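Local structure of glutathione-specific gamma-glutamylcyclotransferase (Saccharomyces cerevisiae S288c, 5HWI) at residues H26-I31 and L128-E133; V91-V96 and A205-M210; T120-E125 and V160-I165. The protein catalyses the cleavage of glutathione into 5-oxo-L-proline and the dipeptide Cys-Gly, acting on glutathione but not on other gamma-glutamyl peptides. The protein carries 4 engineered substitutions. One frame throughout, in Å; residues are numbered along the deposited sequence.

Interaction 1. Residues H26-I31 and L128-E133; sequences HRIPAI and LETNRE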
# COMPACT_ATOMS: atom_id res chain seq x y z
N HIS A 26 -9.03 -11.20 -11.99
CA HIS A 26 -8.67 -9.91 -12.57
C HIS A 26 -7.67 -9.24 -11.65
O HIS A 26 -7.74 -9.41 -10.43
CB HIS A 26 -9.90 -8.96 -12.68
CG HIS A 26 -11.01 -9.55 -13.47
ND1 HIS A 26 -10.92 -9.78 -14.83
CD2 HIS A 26 -12.24 -9.98 -13.10
CE1 HIS A 26 -12.04 -10.32 -15.26
NE2 HIS A 26 -12.86 -10.46 -14.22
N ARG A 27 -6.76 -8.45 -12.25
CA ARG A 27 -5.75 -7.71 -11.51
C ARG A 27 -5.57 -6.40 -12.25
O ARG A 27 -5.12 -6.42 -13.40
CB ARG A 27 -4.44 -8.52 -11.50
CG ARG A 27 -3.31 -7.83 -10.69
CD ARG A 27 -2.03 -8.70 -10.77
NE ARG A 27 -0.98 -8.15 -9.90
CZ ARG A 27 -0.10 -7.24 -10.31
NH1 ARG A 27 -0.13 -6.78 -11.55
NH2 ARG A 27 0.82 -6.78 -9.48
N ILE A 28 -5.99 -5.29 -11.65
CA ILE A 28 -6.05 -3.99 -12.34
C ILE A 28 -5.23 -2.98 -11.55
O ILE A 28 -5.46 -2.81 -10.35
CB ILE A 28 -7.49 -3.48 -12.47
CG1 ILE A 28 -8.33 -4.59 -13.11
CG2 ILE A 28 -7.53 -2.22 -13.37
CD1 ILE A 28 -9.80 -4.20 -13.22
N PRO A 29 -4.35 -2.24 -12.20
CA PRO A 29 -3.70 -1.07 -11.57
C PRO A 29 -4.70 -0.07 -11.05
O PRO A 29 -5.71 0.24 -11.71
CB PRO A 29 -2.90 -0.45 -12.74
CG PRO A 29 -2.63 -1.68 -13.64
CD PRO A 29 -3.89 -2.47 -13.58
N ALA A 30 -4.41 0.47 -9.85
CA ALA A 30 -5.37 1.29 -9.14
C ALA A 30 -4.68 2.52 -8.55
O ALA A 30 -3.63 2.37 -7.93
CB ALA A 30 -6.03 0.51 -8.01
N ILE A 31 -5.27 3.69 -8.74
CA ILE A 31 -4.79 4.94 -8.14
C ILE A 31 -5.60 5.16 -6.88
O ILE A 31 -6.83 5.32 -6.94
CB ILE A 31 -4.96 6.15 -9.07
CG1 ILE A 31 -4.47 5.89 -10.51
CG2 ILE A 31 -4.34 7.38 -8.44
CD1 ILE A 31 -3.17 5.29 -10.58
N LEU A 128 -9.52 3.31 -11.44
CA LEU A 128 -8.91 2.20 -12.17
C LEU A 128 -8.09 2.69 -13.35
O LEU A 128 -8.53 3.50 -14.16
CB LEU A 128 -9.99 1.23 -12.67
CG LEU A 128 -10.81 0.58 -11.57
CD1 LEU A 128 -11.88 -0.31 -12.24
CD2 LEU A 128 -9.98 -0.24 -10.61
N GLU A 129 -6.91 2.11 -13.52
CA GLU A 129 -6.14 2.38 -14.73
C GLU A 129 -6.14 1.10 -15.57
O GLU A 129 -5.28 0.23 -15.42
CB GLU A 129 -4.71 2.88 -14.39
CG GLU A 129 -3.81 3.00 -15.61
CD GLU A 129 -4.13 4.20 -16.51
OE1 GLU A 129 -5.16 4.89 -16.31
OE2 GLU A 129 -3.34 4.44 -17.46
N THR A 130 -7.11 1.00 -16.47
CA THR A 130 -7.35 -0.24 -17.20
C THR A 130 -6.56 -0.25 -18.50
O THR A 130 -6.32 0.79 -19.13
CB THR A 130 -8.85 -0.39 -17.51
OG1 THR A 130 -9.33 0.83 -18.12
CG2 THR A 130 -9.63 -0.65 -16.21
N ASN A 131 -6.21 -1.46 -18.94
CA ASN A 131 -5.67 -1.60 -20.29
C ASN A 131 -6.78 -2.12 -21.21
O ASN A 131 -7.93 -2.32 -20.78
CB ASN A 131 -4.42 -2.49 -20.28
CG ASN A 131 -4.69 -3.92 -19.80
OD1 ASN A 131 -5.70 -4.52 -20.13
ND2 ASN A 131 -3.75 -4.48 -19.08
N ARG A 132 -6.45 -2.36 -22.47
CA ARG A 132 -7.49 -2.73 -23.44
C ARG A 132 -8.05 -4.11 -23.17
O ARG A 132 -9.24 -4.36 -23.43
CB ARG A 132 -6.96 -2.63 -24.88
CG ARG A 132 -6.75 -1.20 -25.38
N GLU A 133 -7.24 -5.02 -22.64
CA GLU A 133 -7.72 -6.33 -22.24
C GLU A 133 -8.73 -6.24 -21.10
O GLU A 133 -9.71 -6.98 -21.09
CB GLU A 133 -6.53 -7.18 -21.77
CG GLU A 133 -6.90 -8.52 -21.17
CD GLU A 133 -5.69 -9.44 -21.02
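Ala30 and Leu128 form an antiparallel, non-hydrogen-bonded pair whose CA atoms lie 4.7 Å apart, and just beyond it the chain of residues 128-133 leaves the sheet. One backbone bond marks the departure: Glu129 N donates to Pro29 O over 2.9 Å, nearly straight at 171°. As a proline, residue 29 has no N-H to return a bond. Its ring instead lies beside the Glu129 carbonyl, with CB 3.6 Å from Glu129 O, while CB of Pro29 and CB of Glu129 pass 4.1 Å apart. In Ile28, chi1 of -53° sets CG1 beside the backbone N and turns CG2 to the opposite side, toward residues 128-130. There CG2 meets Thr130 CG2 at 3.9 Å, the two side chains lying side by side and pointing the same way; it also touches Leu128 CD2 at 4.2 Å. The polar ends turn to other partners. Glu129 OE1 makes a salt bridge with Lys153, Thr130 OG1 bonds to Glu135, and Asn131, the N-cap of helix 132-142, uses OD1 to hold the backbone N of His134. The contact thus divides its chemistry: methyl groups, the proline ring and one backbone bond join strand to loop, while the polar groups tie that loop to the helix it starts and to Lys153.

Interaction 2. Residues V91-V96 and A205-M210; sequences VTIGVV and AQMPIM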
# COMPACT_ATOMS: atom_id res chain seq x y z
N VAL A 91 -1.68 10.69 -3.38
CA VAL A 91 -1.83 9.65 -4.39
C VAL A 91 -0.95 8.50 -3.97
O VAL A 91 0.22 8.72 -3.61
CB VAL A 91 -1.43 10.15 -5.78
CG1 VAL A 91 -1.44 8.97 -6.77
CG2 VAL A 91 -2.38 11.24 -6.21
N THR A 92 -1.51 7.29 -3.92
CA THR A 92 -0.72 6.07 -3.70
C THR A 92 -1.12 5.12 -4.80
O THR A 92 -2.32 5.01 -5.10
CB THR A 92 -1.03 5.41 -2.34
OG1 THR A 92 -0.68 6.30 -1.25
CG2 THR A 92 -0.29 4.11 -2.16
N ILE A 93 -0.14 4.45 -5.41
CA ILE A 93 -0.44 3.44 -6.44
C ILE A 93 -0.55 2.08 -5.80
O ILE A 93 0.31 1.67 -5.00
CB ILE A 93 0.65 3.43 -7.54
CG1 ILE A 93 0.83 4.80 -8.15
CG2 ILE A 93 0.36 2.37 -8.64
CD1 ILE A 93 -0.39 5.34 -8.70
N GLY A 94 -1.52 1.29 -6.28
CA GLY A 94 -1.59 -0.11 -5.91
C GLY A 94 -2.25 -0.94 -7.04
O GLY A 94 -2.26 -0.53 -8.20
N VAL A 95 -2.75 -2.13 -6.70
CA VAL A 95 -3.50 -2.94 -7.66
C VAL A 95 -4.72 -3.48 -6.93
O VAL A 95 -4.70 -3.69 -5.72
CB VAL A 95 -2.71 -4.11 -8.27
CG1 VAL A 95 -1.65 -3.59 -9.23
CG2 VAL A 95 -2.09 -4.97 -7.16
N VAL A 96 -5.77 -3.74 -7.69
CA VAL A 96 -6.94 -4.39 -7.14
C VAL A 96 -7.07 -5.77 -7.77
O VAL A 96 -6.85 -5.95 -8.99
CB VAL A 96 -8.25 -3.56 -7.32
CG1 VAL A 96 -8.15 -2.34 -6.52
CG2 VAL A 96 -8.49 -3.24 -8.77
N ALA A 205 7.71 0.29 -9.74
CA ALA A 205 8.52 0.86 -10.81
C ALA A 205 8.28 0.15 -12.14
O ALA A 205 8.38 0.75 -13.21
CB ALA A 205 10.00 0.75 -10.45
N GLN A 206 7.92 -1.12 -12.08
CA GLN A 206 7.71 -1.94 -13.26
C GLN A 206 6.24 -1.98 -13.69
O GLN A 206 5.89 -2.68 -14.66
CB GLN A 206 8.23 -3.34 -12.97
CG GLN A 206 9.72 -3.32 -12.83
CD GLN A 206 10.28 -4.61 -12.24
OE1 GLN A 206 9.62 -5.66 -12.27
NE2 GLN A 206 11.49 -4.54 -11.70
N MSE A 207 5.40 -1.22 -13.05
CA MSE A 207 4.00 -1.15 -13.46
C MSE A 207 3.85 -0.16 -14.60
O MSE A 207 4.34 0.93 -14.51
CB MSE A 207 3.12 -0.71 -12.29
CG MSE A 207 2.83 -1.82 -11.38
SE MSE A 207 1.41 -1.26 -10.11
CE MSE A 207 0.10 -0.83 -11.39
N PRO A 208 3.17 -0.50 -15.64
CA PRO A 208 3.09 0.43 -16.78
C PRO A 208 2.10 1.58 -16.52
O PRO A 208 1.20 1.82 -17.31
CB PRO A 208 2.66 -0.49 -17.93
CG PRO A 208 1.91 -1.60 -17.26
CD PRO A 208 2.61 -1.83 -15.94
N ILE A 209 2.26 2.24 -15.38
CA ILE A 209 1.50 3.44 -15.01
C ILE A 209 2.41 4.64 -15.19
O ILE A 209 3.40 4.80 -14.46
CB ILE A 209 1.00 3.38 -13.56
CG1 ILE A 209 -0.18 2.43 -13.43
CG2 ILE A 209 0.51 4.75 -13.12
CD1 ILE A 209 -0.92 2.66 -12.13
N MET A 210 2.05 5.50 -16.13
CA MET A 210 2.86 6.66 -16.47
C MET A 210 2.47 7.87 -15.61
O MET A 210 1.37 7.94 -15.05
CB MET A 210 2.70 6.98 -17.96
CG MET A 210 3.24 5.88 -18.87
SD MET A 210 4.98 5.41 -18.55
CE MET A 210 4.70 3.84 -17.71
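Contact between Ile93 and the pair Met207 and Ile209 is wholly apolar in its side chains, and no hydrogen bond joins strand 91-96 to segment 205-210. Among the aliphatic contacts, Ile93 CG2 and Ile209 CD1 meet tip to tip at 3.7 Å. The extended chain of Ile209, with chi2 at -164°, carries CD1 out to that methyl. Contacts of the selenomethionine side chain form a second group. Met207, selenomethionine in this labelled protein, runs alongside Ile93, the two pointing opposite ways, with SE 4.1 Å from Ile93 CG2. A bend at chi3 (58°) lays the terminal methyl alongside Val95, so that SE and CE of Met207 both lie 3.9 Å from Val95 CG1; CE is also 4.0 Å from Gly94 O. The polar element belongs to the loop itself: Ile209 N bonds to Met207 O at 2.6 Å across an inverse gamma turn centred on Pro208, a tight kink, and the side chains of Met207 and Ile209 both point to strand 91-99. Both also touch Pro29 of the neighbouring strand 26-33. This is packing of an irregular loop, between helices 193-205 and 220-231, against the central mixed sheet of the gamma-glutamylcyclotransferase fold, at the strand that pairs with 8-12, where the substrate-binding residues probably begin.

Interaction 3. Residues T120-E125 and V160-I165; sequences TLHEVE and VYIGTI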
# COMPACT_ATOMS: atom_id res chain seq x y z
N THR A 120 -6.72 -3.94 9.98
CA THR A 120 -8.16 -4.13 9.98
C THR A 120 -8.70 -3.93 8.57
O THR A 120 -8.04 -3.37 7.71
CB THR A 120 -8.85 -3.18 10.98
OG1 THR A 120 -8.29 -1.85 10.85
CG2 THR A 120 -8.58 -3.68 12.39
N LEU A 121 -9.92 -4.43 8.33
CA LEU A 121 -10.48 -4.45 6.99
C LEU A 121 -11.37 -3.22 6.79
O LEU A 121 -12.25 -2.94 7.63
CB LEU A 121 -11.30 -5.74 6.79
CG LEU A 121 -11.74 -6.11 5.38
CD1 LEU A 121 -10.59 -6.26 4.41
CD2 LEU A 121 -12.62 -7.38 5.45
N HIS A 122 -11.19 -2.52 5.67
CA HIS A 122 -11.93 -1.30 5.35
C HIS A 122 -12.35 -1.31 3.89
O HIS A 122 -11.91 -2.16 3.11
CB HIS A 122 -11.09 -0.05 5.60
CG HIS A 122 -10.56 0.02 6.99
ND1 HIS A 122 -11.18 0.76 7.98
CD2 HIS A 122 -9.50 -0.60 7.58
CE1 HIS A 122 -10.52 0.61 9.12
NE2 HIS A 122 -9.49 -0.21 8.90
N GLU A 123 -13.23 -0.37 3.51
CA GLU A 123 -13.61 -0.22 2.11
C GLU A 123 -13.24 1.18 1.64
O GLU A 123 -13.53 2.15 2.34
CB GLU A 123 -15.13 -0.49 1.90
CG GLU A 123 -15.49 -1.95 2.13
CD GLU A 123 -17.00 -2.19 2.27
OE1 GLU A 123 -17.79 -1.23 2.17
OE2 GLU A 123 -17.39 -3.36 2.50
N VAL A 124 -12.55 1.28 0.50
CA VAL A 124 -12.10 2.57 -0.03
C VAL A 124 -12.35 2.62 -1.53
O VAL A 124 -12.45 1.59 -2.19
CB VAL A 124 -10.57 2.82 0.24
CG1 VAL A 124 -10.29 2.79 1.78
CG2 VAL A 124 -9.71 1.80 -0.52
N GLU A 125 -12.43 3.84 -2.06
CA GLU A 125 -12.57 4.06 -3.50
C GLU A 125 -11.20 4.17 -4.16
O GLU A 125 -10.29 4.79 -3.61
CB GLU A 125 -13.33 5.36 -3.77
CG GLU A 125 -14.69 5.36 -3.23
CD GLU A 125 -15.42 6.68 -3.53
OE1 GLU A 125 -14.77 7.74 -3.62
OE2 GLU A 125 -16.65 6.60 -3.73
N VAL A 160 -9.74 -3.39 1.68
CA VAL A 160 -8.32 -3.07 1.84
C VAL A 160 -7.95 -3.33 3.30
O VAL A 160 -8.76 -3.12 4.19
CB VAL A 160 -8.01 -1.62 1.40
CG1 VAL A 160 -8.72 -0.61 2.26
CG2 VAL A 160 -6.44 -1.34 1.44
N TYR A 161 -6.73 -3.85 3.54
CA TYR A 161 -6.22 -4.03 4.90
C TYR A 161 -5.33 -2.85 5.30
O TYR A 161 -4.37 -2.53 4.60
CB TYR A 161 -5.40 -5.32 5.03
CG TYR A 161 -6.28 -6.54 4.92
CD1 TYR A 161 -6.53 -7.11 3.68
CD2 TYR A 161 -6.84 -7.10 6.05
CE1 TYR A 161 -7.38 -8.23 3.59
CE2 TYR A 161 -7.65 -8.20 5.98
CZ TYR A 161 -7.92 -8.76 4.74
OH TYR A 161 -8.75 -9.87 4.69
N ILE A 162 -5.65 -2.23 6.43
CA ILE A 162 -4.98 -0.99 6.86
C ILE A 162 -4.62 -1.14 8.33
O ILE A 162 -5.46 -1.57 9.12
CB ILE A 162 -5.89 0.25 6.70
CG1 ILE A 162 -6.11 0.53 5.20
CG2 ILE A 162 -5.28 1.45 7.38
CD1 ILE A 162 -7.10 1.61 4.94
N GLY A 163 -3.37 -0.82 8.67
CA GLY A 163 -2.98 -0.69 10.08
C GLY A 163 -3.32 0.72 10.49
O GLY A 163 -2.62 1.67 10.10
N THR A 164 -4.42 0.89 11.22
CA THR A 164 -4.87 2.24 11.57
C THR A 164 -3.97 2.83 12.66
O THR A 164 -3.17 2.14 13.33
CB THR A 164 -6.31 2.24 12.06
OG1 THR A 164 -6.42 1.50 13.28
CG2 THR A 164 -7.21 1.58 11.03
N ILE A 165 -4.07 4.15 12.79
CA ILE A 165 -3.15 4.83 13.69
C ILE A 165 -3.33 4.34 15.11
O ILE A 165 -2.42 4.52 15.92
CB ILE A 165 -3.32 6.36 13.55
CG1 ILE A 165 -4.69 6.80 14.03
CG2 ILE A 165 -3.09 6.78 12.07
CD1 ILE A 165 -4.90 8.27 13.82
O HOH W 1 -5.87 -1.54 12.23
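Thr120 and Ile162 exchange two backbone hydrogen bonds, Thr120 N to Ile162 O at 2.8 Å and Ile162 N to Thr120 O at 2.9 Å. Two residues along, His122 and Val160 form a like pair: His122 N to Val160 O and Val160 N to His122 O have N-H...O angles of 158° and 133°, the second clearly more bent. Between the pairs, the CA-H groups of Leu121 and Tyr161 lean on Val160 O and Thr120 O.

Thr120 OG1 is gripped twice. It accepts from His122 NE2 at 2.8 Å, tilted out of the imidazole plane, and donates to a water. That water also accepts from Thr164 N and donates to Ile162 O, which thus accepts from both Thr120 N and the water, carrying the link past the end of the regular pairing. Chi1 of 44° stands OG1 between the backbone N and carbonyl carbon of Thr120, facing both partners.

These are neighbouring antiparallel strands of the central mixed sheet of the ChaC fold, beside the presumed active site: Tyr161 touches Glu115, the likely proton acceptor, and its backbone O accepts from the hydroxyl of Tyr13 in the probable substrate-binding loop. Tyr161 OH is bonded to Asn112 and Arg108, fixing the phenol end, while Leu121 CD1 makes a CH-pi contact over one ring face, 3.8 Å from the centroid. On the other face of the sheet His122 CD2 rests 3.8 Å from Ile162 CB, and Thr164 CG2 packs 3.6 Å from His122 NE2. Both methyls of Val124 meet CG1 of Val160.

Overall arrangement
All three contacts draw on the central mixed sheet, in which strands 91-99, 26-33, 120-128 and 155-162 follow one another in space. Interactions 1 and 2 have centres about 9 Å apart and touch directly, since strands 26-33 and 91-99 pair. Interaction 3 is centred about 21 Å from interaction 1 and about 19 Å from interaction 2, across the chain's centre from the latter. Along the chain the segments run 26-31, 91-96, 120-125, 128-133, 160-165, 205-210: interaction 3 falls wholly between the segments of interaction 2, while interaction 1 alternates with both. The sheet thus gathers distant strands, with interaction 3 beside the probable catalytic Glu115 and interaction 2 near Leu11 of the probable substrate site.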